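Local coordinates for prenyltransference for protein (Lavandula lanata, PDB 5HC8) that is a head-to-middle prenyltransferase that makes lavandulyl diphosphate, probably by condensing two molecules of dimethylallyl diphosphate, at residues L88-K93 and D119-A124; I49-Q54 and L95-Q100; T12-V16 and F185-D189. One frame throughout, in Å; residues are numbered along the deposited sequence.

How the contacts relate
Contact 3 joins the two segments farthest apart along the chain, and both other contacts fall between them. It pairs the start of strand 15-19 with the approach to strand 190-193, adjacent strands of the six-stranded parallel sheet. Contacts 1 and 2 lie about 15 Å apart (centres) and share helix 91-97, which with the end of helix 74-89 meets helix 115-128 in contact 1 and, with the loop that follows it, helix 34-54 in contact 2; along the chain their segments alternate. Contact 3 is centred about 17 Å from contact 2 and 24 Å from contact 1. Contacts 1 and 2 join connecting helices, contact 3 the starts of two strands, as expected of a cis-prenyltransferase fold.

Contact 1. Residues L88-K93 and D119-A124; sequences LRSDVK and DAISYA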
loop_
_atom_site.group_PDB
_atom_site.type_symbol
_atom_site.label_atom_id
_atom_site.label_comp_id
_atom_site.label_asym_id
_atom_site.label_seq_id
_atom_site.Cartn_x
_atom_site.Cartn_y
_atom_site.Cartn_z
ATOM N N LEU A 88 9.696 -8.702 -25.416
ATOM C CA LEU A 88 10.048 -10.028 -24.956
ATOM C C LEU A 88 10.802 -10.818 -26.041
ATOM O O LEU A 88 11.715 -11.623 -25.753
ATOM C CB LEU A 88 8.756 -10.817 -24.563
ATOM C CG LEU A 88 8.011 -10.346 -23.312
ATOM C CD1 LEU A 88 6.729 -11.146 -23.069
ATOM C CD2 LEU A 88 8.897 -10.456 -22.080
ATOM N N ARG A 89 10.414 -10.572 -27.283
ATOM C CA ARG A 89 11.075 -11.221 -28.401
ATOM C C ARG A 89 12.476 -10.671 -28.760
ATOM O O ARG A 89 13.356 -11.465 -29.061
ATOM C CB ARG A 89 10.104 -11.343 -29.590
ATOM C CG ARG A 89 9.177 -12.507 -29.330
ATOM C CD ARG A 89 8.144 -12.769 -30.409
ATOM N NE ARG A 89 8.162 -14.154 -30.881
ATOM C CZ ARG A 89 8.024 -15.271 -30.140
ATOM N NH1 ARG A 89 7.843 -15.227 -28.827
ATOM N NH2 ARG A 89 8.082 -16.473 -30.728
ATOM N N SER A 90 12.696 -9.361 -28.678
ATOM C CA SER A 90 13.986 -8.779 -28.952
ATOM C C SER A 90 14.783 -8.446 -27.681
ATOM O O SER A 90 15.731 -9.133 -27.331
ATOM C CB SER A 90 13.821 -7.518 -29.790
ATOM O OG SER A 90 12.971 -6.626 -29.112
ATOM N N ASP A 91 14.375 -7.360 -27.021
ATOM C CA ASP A 91 15.104 -6.787 -25.884
ATOM C C ASP A 91 15.331 -7.809 -24.802
ATOM O O ASP A 91 16.437 -7.947 -24.304
ATOM C CB ASP A 91 14.329 -5.598 -25.321
ATOM C CG ASP A 91 14.266 -4.462 -26.282
ATOM O OD1 ASP A 91 14.916 -4.576 -27.356
ATOM O OD2 ASP A 91 13.616 -3.439 -25.971
ATOM N N VAL A 92 14.302 -8.541 -24.424
ATOM C CA VAL A 92 14.493 -9.479 -23.354
ATOM C C VAL A 92 15.375 -10.647 -23.759
ATOM O O VAL A 92 16.176 -11.134 -22.943
ATOM C CB VAL A 92 13.181 -10.021 -22.782
ATOM C CG1 VAL A 92 13.449 -11.149 -21.817
ATOM C CG2 VAL A 92 12.465 -8.909 -22.061
ATOM N N LYS A 93 15.221 -11.094 -25.001
ATOM C CA LYS A 93 16.097 -12.164 -25.511
ATOM C C LYS A 93 17.576 -11.681 -25.427
ATOM O O LYS A 93 18.454 -12.410 -24.939
ATOM C CB LYS A 93 15.682 -12.539 -26.945
ATOM C CG LYS A 93 16.770 -13.243 -27.755
ATOM C CD LYS A 93 16.285 -13.588 -29.158
ATOM C CE LYS A 93 17.114 -14.724 -29.759
ATOM N NZ LYS A 93 17.308 -14.539 -31.222
ATOM N N ASP A 119 2.950 -16.999 -25.097
ATOM C CA ASP A 119 3.993 -17.813 -25.705
ATOM C C ASP A 119 5.304 -17.077 -25.631
ATOM O O ASP A 119 6.380 -17.679 -25.375
ATOM C CB ASP A 119 3.667 -18.076 -27.202
ATOM C CG ASP A 119 2.512 -19.074 -27.404
ATOM O OD1 ASP A 119 2.186 -19.841 -26.451
ATOM O OD2 ASP A 119 1.960 -19.088 -28.542
ATOM N N ALA A 120 5.240 -15.767 -25.873
ATOM C CA ALA A 120 6.455 -14.955 -25.767
ATOM C C ALA A 120 7.071 -14.926 -24.340
ATOM O O ALA A 120 8.309 -14.976 -24.158
ATOM C CB ALA A 120 6.186 -13.557 -26.281
ATOM N N ILE A 121 6.193 -14.869 -23.353
ATOM C CA ILE A 121 6.548 -14.998 -21.943
ATOM C C ILE A 121 7.185 -16.381 -21.718
ATOM O O ILE A 121 8.300 -16.458 -21.236
ATOM C CB ILE A 121 5.291 -14.808 -21.022
ATOM C CG1 ILE A 121 4.850 -13.324 -20.993
ATOM C CG2 ILE A 121 5.561 -15.277 -19.612
ATOM C CD1 ILE A 121 3.447 -13.108 -20.489
ATOM N N SER A 122 6.487 -17.458 -22.092
ATOM C CA SER A 122 7.062 -18.814 -21.973
ATOM C C SER A 122 8.424 -18.934 -22.569
ATOM O O SER A 122 9.314 -19.536 -21.985
ATOM C CB SER A 122 6.159 -19.859 -22.644
ATOM O OG SER A 122 5.140 -20.224 -21.716
ATOM N N TYR A 123 8.613 -18.330 -23.722
ATOM C CA TYR A 123 9.890 -18.447 -24.402
ATOM C C TYR A 123 10.967 -17.779 -23.559
ATOM O O TYR A 123 11.982 -18.411 -23.190
ATOM C CB TYR A 123 9.812 -17.844 -25.823
ATOM C CG TYR A 123 11.156 -17.560 -26.498
ATOM C CD1 TYR A 123 12.037 -18.605 -26.814
ATOM C CD2 TYR A 123 11.525 -16.245 -26.858
ATOM C CE1 TYR A 123 13.242 -18.350 -27.441
ATOM C CE2 TYR A 123 12.744 -15.967 -27.494
ATOM C CZ TYR A 123 13.612 -17.015 -27.778
ATOM O OH TYR A 123 14.837 -16.764 -28.412
ATOM N N ALA A 124 10.734 -16.514 -23.197
ATOM C CA ALA A 124 11.727 -15.772 -22.427
ATOM C C ALA A 124 12.014 -16.366 -21.051
ATOM O O ALA A 124 13.121 -16.251 -20.540
ATOM C CB ALA A 124 11.355 -14.280 -22.321
#
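With CG of Leu88 set anti to its carbonyl carbon (chi1 -69°) and CD1 continuing straight out (chi2 177°), the leucine sends that one methyl onto helix 115-128, where CD1 sits 3.5 Å from CG1 of Ile121; the two side chains meet at a slant. The same methyl lies 4.1 Å from CB of Ala120, a residue small enough to let the leucine come close to the helix backbone. One turn on, the pattern repeats in miniature, with CG1 of Val92 resting 3.8 Å from CB of Ala124. Leu88, Val92 and Ala124 all reach Phe104 of strand 103-107, while Ile121 touches Ala106. The contact therefore sits over an outer strand of the parallel sheet. It joins two helical connections of successive beta-alpha-beta units, helices 74-89 and 91-97 leading into that strand and helix 115-128 leading out of it, and the paired segments run in the same direction. Between helices 74-89 and 91-97 the helical bonding is interrupted: O of Leu88 stands 4.2 Å from N of Val92, too far for the usual helical bond, and this buried oxygen has no polar partner. On the solvent side two long polar side chains lie against carbon atoms. Arg89 bends at chi3 (127°), bringing the edge of its guanidinium to the helix backbone, NH1 lying 3.4 Å from CA of Ala120. Tyr123 reaches back across Lys93, its hydroxyl OH touching the lysine methylene CE at 3.3 Å.

Contact 2. Residues I49-Q54 and L95-Q100; sequences ISRASQ and LVTSQQ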
loop_
_atom_site.group_PDB
_atom_site.type_symbol
_atom_site.label_atom_id
_atom_site.label_comp_id
_atom_site.label_asym_id
_atom_site.label_seq_id
_atom_site.Cartn_x
_atom_site.Cartn_y
_atom_site.Cartn_z
ATOM N N ILE A 49 16.751 -1.907 -17.027
ATOM C CA ILE A 49 17.041 -3.231 -16.492
ATOM C C ILE A 49 18.583 -3.436 -16.462
ATOM O O ILE A 49 19.147 -3.904 -15.490
ATOM C CB ILE A 49 16.389 -4.306 -17.362
ATOM C CG1 ILE A 49 14.872 -4.238 -17.230
ATOM C CG2 ILE A 49 16.928 -5.670 -17.012
ATOM C CD1 ILE A 49 14.126 -4.954 -18.384
ATOM N N SER A 50 19.248 -3.041 -17.544
ATOM C CA SER A 50 20.742 -3.048 -17.566
ATOM C C SER A 50 21.330 -2.314 -16.429
ATOM O O SER A 50 22.237 -2.831 -15.787
ATOM C CB SER A 50 21.304 -2.326 -18.762
ATOM O OG SER A 50 21.169 -3.121 -19.848
ATOM N N ARG A 51 20.855 -1.088 -16.218
ATOM C CA ARG A 51 21.360 -0.249 -15.144
ATOM C C ARG A 51 21.155 -0.892 -13.765
ATOM O O ARG A 51 22.084 -0.942 -12.954
ATOM C CB ARG A 51 20.779 1.139 -15.256
ATOM C CG ARG A 51 21.215 2.121 -14.196
ATOM C CD ARG A 51 22.732 2.349 -14.083
ATOM N NE ARG A 51 23.146 3.203 -15.206
ATOM C CZ ARG A 51 24.281 3.891 -15.204
ATOM N NH1 ARG A 51 25.067 3.807 -14.177
ATOM N NH2 ARG A 51 24.603 4.622 -16.236
ATOM N N ALA A 52 19.952 -1.439 -13.510
ATOM C CA ALA A 52 19.654 -2.045 -12.224
ATOM C C ALA A 52 20.601 -3.234 -12.004
ATOM O O ALA A 52 21.135 -3.427 -10.900
ATOM C CB ALA A 52 18.205 -2.519 -12.182
ATOM N N SER A 53 20.864 -3.989 -13.073
ATOM C CA SER A 53 21.815 -5.116 -12.999
ATOM C C SER A 53 23.249 -4.697 -12.596
ATOM O O SER A 53 23.829 -5.225 -11.627
ATOM C CB SER A 53 21.804 -5.918 -14.304
ATOM O OG SER A 53 22.762 -6.961 -14.270
ATOM N N GLN A 54 23.715 -3.630 -13.239
ATOM C CA GLN A 54 25.046 -3.072 -12.989
ATOM C C GLN A 54 25.110 -2.611 -11.581
ATOM O O GLN A 54 26.148 -2.713 -10.931
ATOM C CB GLN A 54 25.308 -1.854 -13.850
ATOM C CG GLN A 54 25.460 -2.086 -15.352
ATOM C CD GLN A 54 25.513 -0.726 -16.095
ATOM O OE1 GLN A 54 26.150 0.248 -15.621
ATOM N NE2 GLN A 54 24.789 -0.635 -17.220
ATOM N N LEU A 95 18.859 -9.371 -23.294
ATOM C CA LEU A 95 19.250 -9.284 -21.908
ATOM C C LEU A 95 19.591 -10.639 -21.226
ATOM O O LEU A 95 20.530 -10.729 -20.416
ATOM C CB LEU A 95 18.125 -8.581 -21.114
ATOM C CG LEU A 95 17.937 -7.086 -21.431
ATOM C CD1 LEU A 95 16.515 -6.597 -21.141
ATOM C CD2 LEU A 95 18.971 -6.352 -20.611
ATOM N N VAL A 96 18.804 -11.667 -21.493
ATOM C CA VAL A 96 18.987 -12.924 -20.810
ATOM C C VAL A 96 20.176 -13.700 -21.432
ATOM O O VAL A 96 20.818 -14.509 -20.732
ATOM C CB VAL A 96 17.700 -13.766 -20.769
ATOM C CG1 VAL A 96 16.542 -12.968 -20.217
ATOM C CG2 VAL A 96 17.309 -14.298 -22.125
ATOM N N THR A 97 20.468 -13.416 -22.702
ATOM C CA THR A 97 21.644 -14.020 -23.410
ATOM C C THR A 97 22.915 -13.174 -23.388
ATOM O O THR A 97 23.961 -13.630 -23.851
ATOM C CB THR A 97 21.326 -14.519 -24.848
ATOM O OG1 THR A 97 21.013 -13.443 -25.736
ATOM C CG2 THR A 97 20.155 -15.481 -24.806
ATOM N N SER A 98 22.848 -11.973 -22.801
ATOM C CA SER A 98 24.038 -11.164 -22.543
ATOM C C SER A 98 24.807 -11.685 -21.357
ATOM O O SER A 98 24.386 -12.618 -20.652
ATOM C CB SER A 98 23.656 -9.712 -22.245
ATOM O OG SER A 98 23.167 -9.565 -20.916
ATOM N N GLN A 99 25.934 -11.044 -21.104
ATOM C CA GLN A 99 26.709 -11.341 -19.910
ATOM C C GLN A 99 26.002 -10.878 -18.642
ATOM O O GLN A 99 26.439 -11.216 -17.566
ATOM C CB GLN A 99 28.094 -10.713 -19.981
ATOM C CG GLN A 99 28.991 -11.372 -21.028
ATOM C CD GLN A 99 29.594 -10.356 -21.995
ATOM O OE1 GLN A 99 28.954 -9.953 -22.985
ATOM N NE2 GLN A 99 30.828 -9.929 -21.711
ATOM N N GLN A 100 24.918 -10.118 -18.734
ATOM C CA GLN A 100 24.168 -9.784 -17.503
ATOM C C GLN A 100 23.400 -10.968 -16.981
ATOM O O GLN A 100 23.186 -11.108 -15.757
ATOM C CB GLN A 100 23.325 -8.533 -17.716
ATOM C CG GLN A 100 24.255 -7.357 -17.968
ATOM C CD GLN A 100 23.563 -6.022 -17.965
ATOM O OE1 GLN A 100 22.726 -5.738 -18.840
ATOM N NE2 GLN A 100 23.928 -5.176 -17.005
HETATM O O HOH W 1 22.859 -9.480 -13.714
HETATM O O HOH W 2 25.692 -6.335 -14.638
#
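The carbonyl oxygen of Ser50 is gripped by two donors: N of Gln54, by the helical bond of 3.1 Å, and the side-chain NE2 of Gln100, also at 3.1 Å from Ser50 O. The cross-contact bond is moderately bent, 146° at the hydrogen, with the donor tilted 17° from the carbonyl plane and Ser50 O itself about 20° out of the glutamine amide plane. Gln100 reaches so far because its chain stays extended beyond CG, which lays the amide alongside the last turns of helix 34-54. At the other end of that amide, OE1 comes within 3.2 Å of Ser50 OG, a hydroxyl whose single proton may instead serve Lys46 O. Both ends of the amide thus meet the same serine, which probably limits how far the glutamine amide can turn. Two waters tie Ser53 to the glutamine as well. One lies 2.6 Å from Ser53 OG and donates to the backbone O of Gln100, while the second accepts from NE2 and also bonds Ser53 OG, giving the amide nitrogen a further partner besides Ser50 O. Deeper in, the contact becomes apolar: the side chains of Ile49 and Leu95 meet at a slant, CD1 to CD1 at 4.0 Å. Ile49 continues onto Leu60 and Ile62 of strand 59-65, and Leu95 onto Ile102. Gln100 is presented by an ST turn after helix 91-97, Ser98 OG accepting from N of Gln100 at 2.9 Å; the same hydroxyl also donates to Leu95 O. Helix 34-54 leads into strand 59-65 and helix 91-97 into strand 103-107, so the contact joins the C-terminal ends of two beta-alpha-beta crossover connections in the parallel sheet of a cis-prenyltransferase fold.

Contact 3. Residues T12-V16 and F185-D189; sequences TPNHV and FPSPD
Two hydrogen bonds bring His15 and Asp189 together through both polar backbone atoms of the histidine. N of Asp189 donates to His15 O at 2.8 Å, and His15 N donates to OD2 of Asp189 at 2.9 Å, nearly straight (169°) and to the anti lone pair of that oxygen; the Asp189 side chain, not a main-chain carbonyl, thus receives the amide hydrogen of His15. The other oxygen, OD1, forms a salt bridge with Arg240 and receives a water, 2.8 Å away, that also accepts from ND2 of Asn14. With its CG trans to the backbone nitrogen (chi1 179°), the His15 ring swings across the 185-189 loop, where ND1 makes a short but weak bond of 2.7 Å to Phe185 O; the stronger partner of the ring is Thr61, whose OG1 hydrogen-bonds NE2. CH-pi contacts supply the second kind of interaction. CB of Pro188 stands 4.0 Å from the centroid of the histidine ring, only 5° off its normal. CB of Asn14 in turn lies over the face of the Phe185 ring, and the asparagine amide slants against that ring with ND2 3.4 Å from CE1. Carbon-to-carbon contact also brings CB of Pro13 to 3.6 Å from CB of Asp189. Putting a leucine at His15 would probably leave Phe185 O and Thr61 OG1 without their ring-nitrogen mates and strip Pro188 of the flat surface it packs on. Strands 15-19 and 190-193 are neighbours in the parallel sheet and this is where they begin to pair; the first runs on toward Ile19, Ile20 and Asp21, which line the pocket of a bound 3-methylbut-3-enyl thiodiphosphate, probably a substrate site, an arrangement that fits the central sheet of a cis-prenyltransferase.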
loop_
_atom_site.group_PDB
_atom_site.type_symbol
_atom_site.label_atom_id
_atom_site.label_comp_id
_atom_site.label_asym_id
_atom_site.label_seq_id
_atom_site.Cartn_x
_atom_site.Cartn_y
_atom_site.Cartn_z
ATOM N N THR A 12 22.048 -0.755 -0.959
ATOM C CA THR A 12 21.541 -1.067 -2.292
ATOM C C THR A 12 20.303 -1.939 -2.106
ATOM O O THR A 12 20.399 -2.997 -1.522
ATOM C CB THR A 12 22.544 -1.894 -3.090
ATOM O OG1 THR A 12 23.685 -1.107 -3.386
ATOM C CG2 THR A 12 21.936 -2.337 -4.406
ATOM N N PRO A 13 19.147 -1.506 -2.620
ATOM C CA PRO A 13 17.917 -2.299 -2.445
ATOM C C PRO A 13 18.036 -3.702 -3.087
ATOM O O PRO A 13 18.509 -3.838 -4.207
ATOM C CB PRO A 13 16.848 -1.456 -3.161
ATOM C CG PRO A 13 17.571 -0.400 -3.925
ATOM C CD PRO A 13 18.941 -0.247 -3.333
ATOM N N ASN A 14 17.504 -4.718 -2.451
ATOM C CA ASN A 14 17.398 -5.995 -3.090
ATOM C C ASN A 14 16.357 -5.955 -4.234
ATOM O O ASN A 14 16.605 -6.479 -5.338
ATOM C CB ASN A 14 16.992 -7.091 -2.105
ATOM C CG ASN A 14 18.083 -7.399 -1.111
ATOM O OD1 ASN A 14 19.252 -7.340 -1.441
ATOM N ND2 ASN A 14 17.709 -7.643 0.107
ATOM N N HIS A 15 15.185 -5.418 -3.927
ATOM C CA HIS A 15 14.062 -5.428 -4.901
ATOM C C HIS A 15 13.653 -4.003 -5.163
ATOM O O HIS A 15 13.303 -3.262 -4.210
ATOM C CB HIS A 15 12.904 -6.245 -4.306
ATOM C CG HIS A 15 11.675 -6.343 -5.141
ATOM N ND1 HIS A 15 10.539 -7.019 -4.692
ATOM C CD2 HIS A 15 11.362 -5.848 -6.358
ATOM C CE1 HIS A 15 9.591 -6.936 -5.617
ATOM N NE2 HIS A 15 10.081 -6.263 -6.646
ATOM N N VAL A 16 13.703 -3.612 -6.449
ATOM C CA VAL A 16 13.165 -2.300 -6.892
ATOM C C VAL A 16 11.977 -2.544 -7.811
ATOM O O VAL A 16 12.104 -3.389 -8.742
ATOM C CB VAL A 16 14.258 -1.427 -7.616
ATOM C CG1 VAL A 16 13.665 -0.088 -8.138
ATOM C CG2 VAL A 16 15.400 -1.147 -6.645
ATOM N N PHE A 185 12.767 -12.236 -2.535
ATOM C CA PHE A 185 12.593 -10.791 -2.212
ATOM C C PHE A 185 11.230 -10.232 -2.649
ATOM O O PHE A 185 11.200 -9.253 -3.338
ATOM C CB PHE A 185 13.659 -10.047 -2.912
ATOM C CG PHE A 185 15.064 -10.560 -2.597
ATOM C CD1 PHE A 185 15.608 -10.380 -1.315
ATOM C CD2 PHE A 185 15.806 -11.199 -3.554
ATOM C CE1 PHE A 185 16.919 -10.806 -1.017
ATOM C CE2 PHE A 185 17.112 -11.649 -3.251
ATOM C CZ PHE A 185 17.653 -11.451 -1.995
ATOM N N PRO A 186 10.115 -10.783 -2.117
ATOM C CA PRO A 186 8.783 -10.366 -2.668
ATOM C C PRO A 186 8.424 -8.917 -2.366
ATOM O O PRO A 186 7.758 -8.255 -3.167
ATOM C CB PRO A 186 7.793 -11.314 -1.983
ATOM C CG PRO A 186 8.436 -11.673 -0.675
ATOM C CD PRO A 186 9.955 -11.748 -1.034
ATOM N N SER A 187 8.918 -8.430 -1.258
ATOM C CA SER A 187 8.622 -7.073 -0.859
ATOM C C SER A 187 9.651 -6.082 -1.437
ATOM O O SER A 187 10.833 -6.115 -1.065
ATOM C CB SER A 187 8.572 -7.085 0.662
ATOM O OG SER A 187 8.647 -5.722 1.051
ATOM N N PRO A 188 9.218 -5.148 -2.288
ATOM C CA PRO A 188 10.185 -4.149 -2.730
ATOM C C PRO A 188 10.741 -3.364 -1.587
ATOM O O PRO A 188 10.025 -3.044 -0.651
ATOM C CB PRO A 188 9.403 -3.240 -3.703
ATOM C CG PRO A 188 8.051 -3.799 -3.783
ATOM C CD PRO A 188 7.866 -4.917 -2.830
ATOM N N ASP A 189 12.042 -3.041 -1.691
ATOM C CA ASP A 189 12.668 -2.079 -0.814
ATOM C C ASP A 189 12.312 -0.654 -1.251
ATOM O O ASP A 189 12.219 0.280 -0.418
ATOM C CB ASP A 189 14.187 -2.305 -0.876
ATOM C CG ASP A 189 14.551 -3.665 -0.350
ATOM O OD1 ASP A 189 14.344 -3.868 0.855
ATOM O OD2 ASP A 189 14.889 -4.529 -1.156
HETATM O O HOH W 3 15.154 -6.445 1.614
#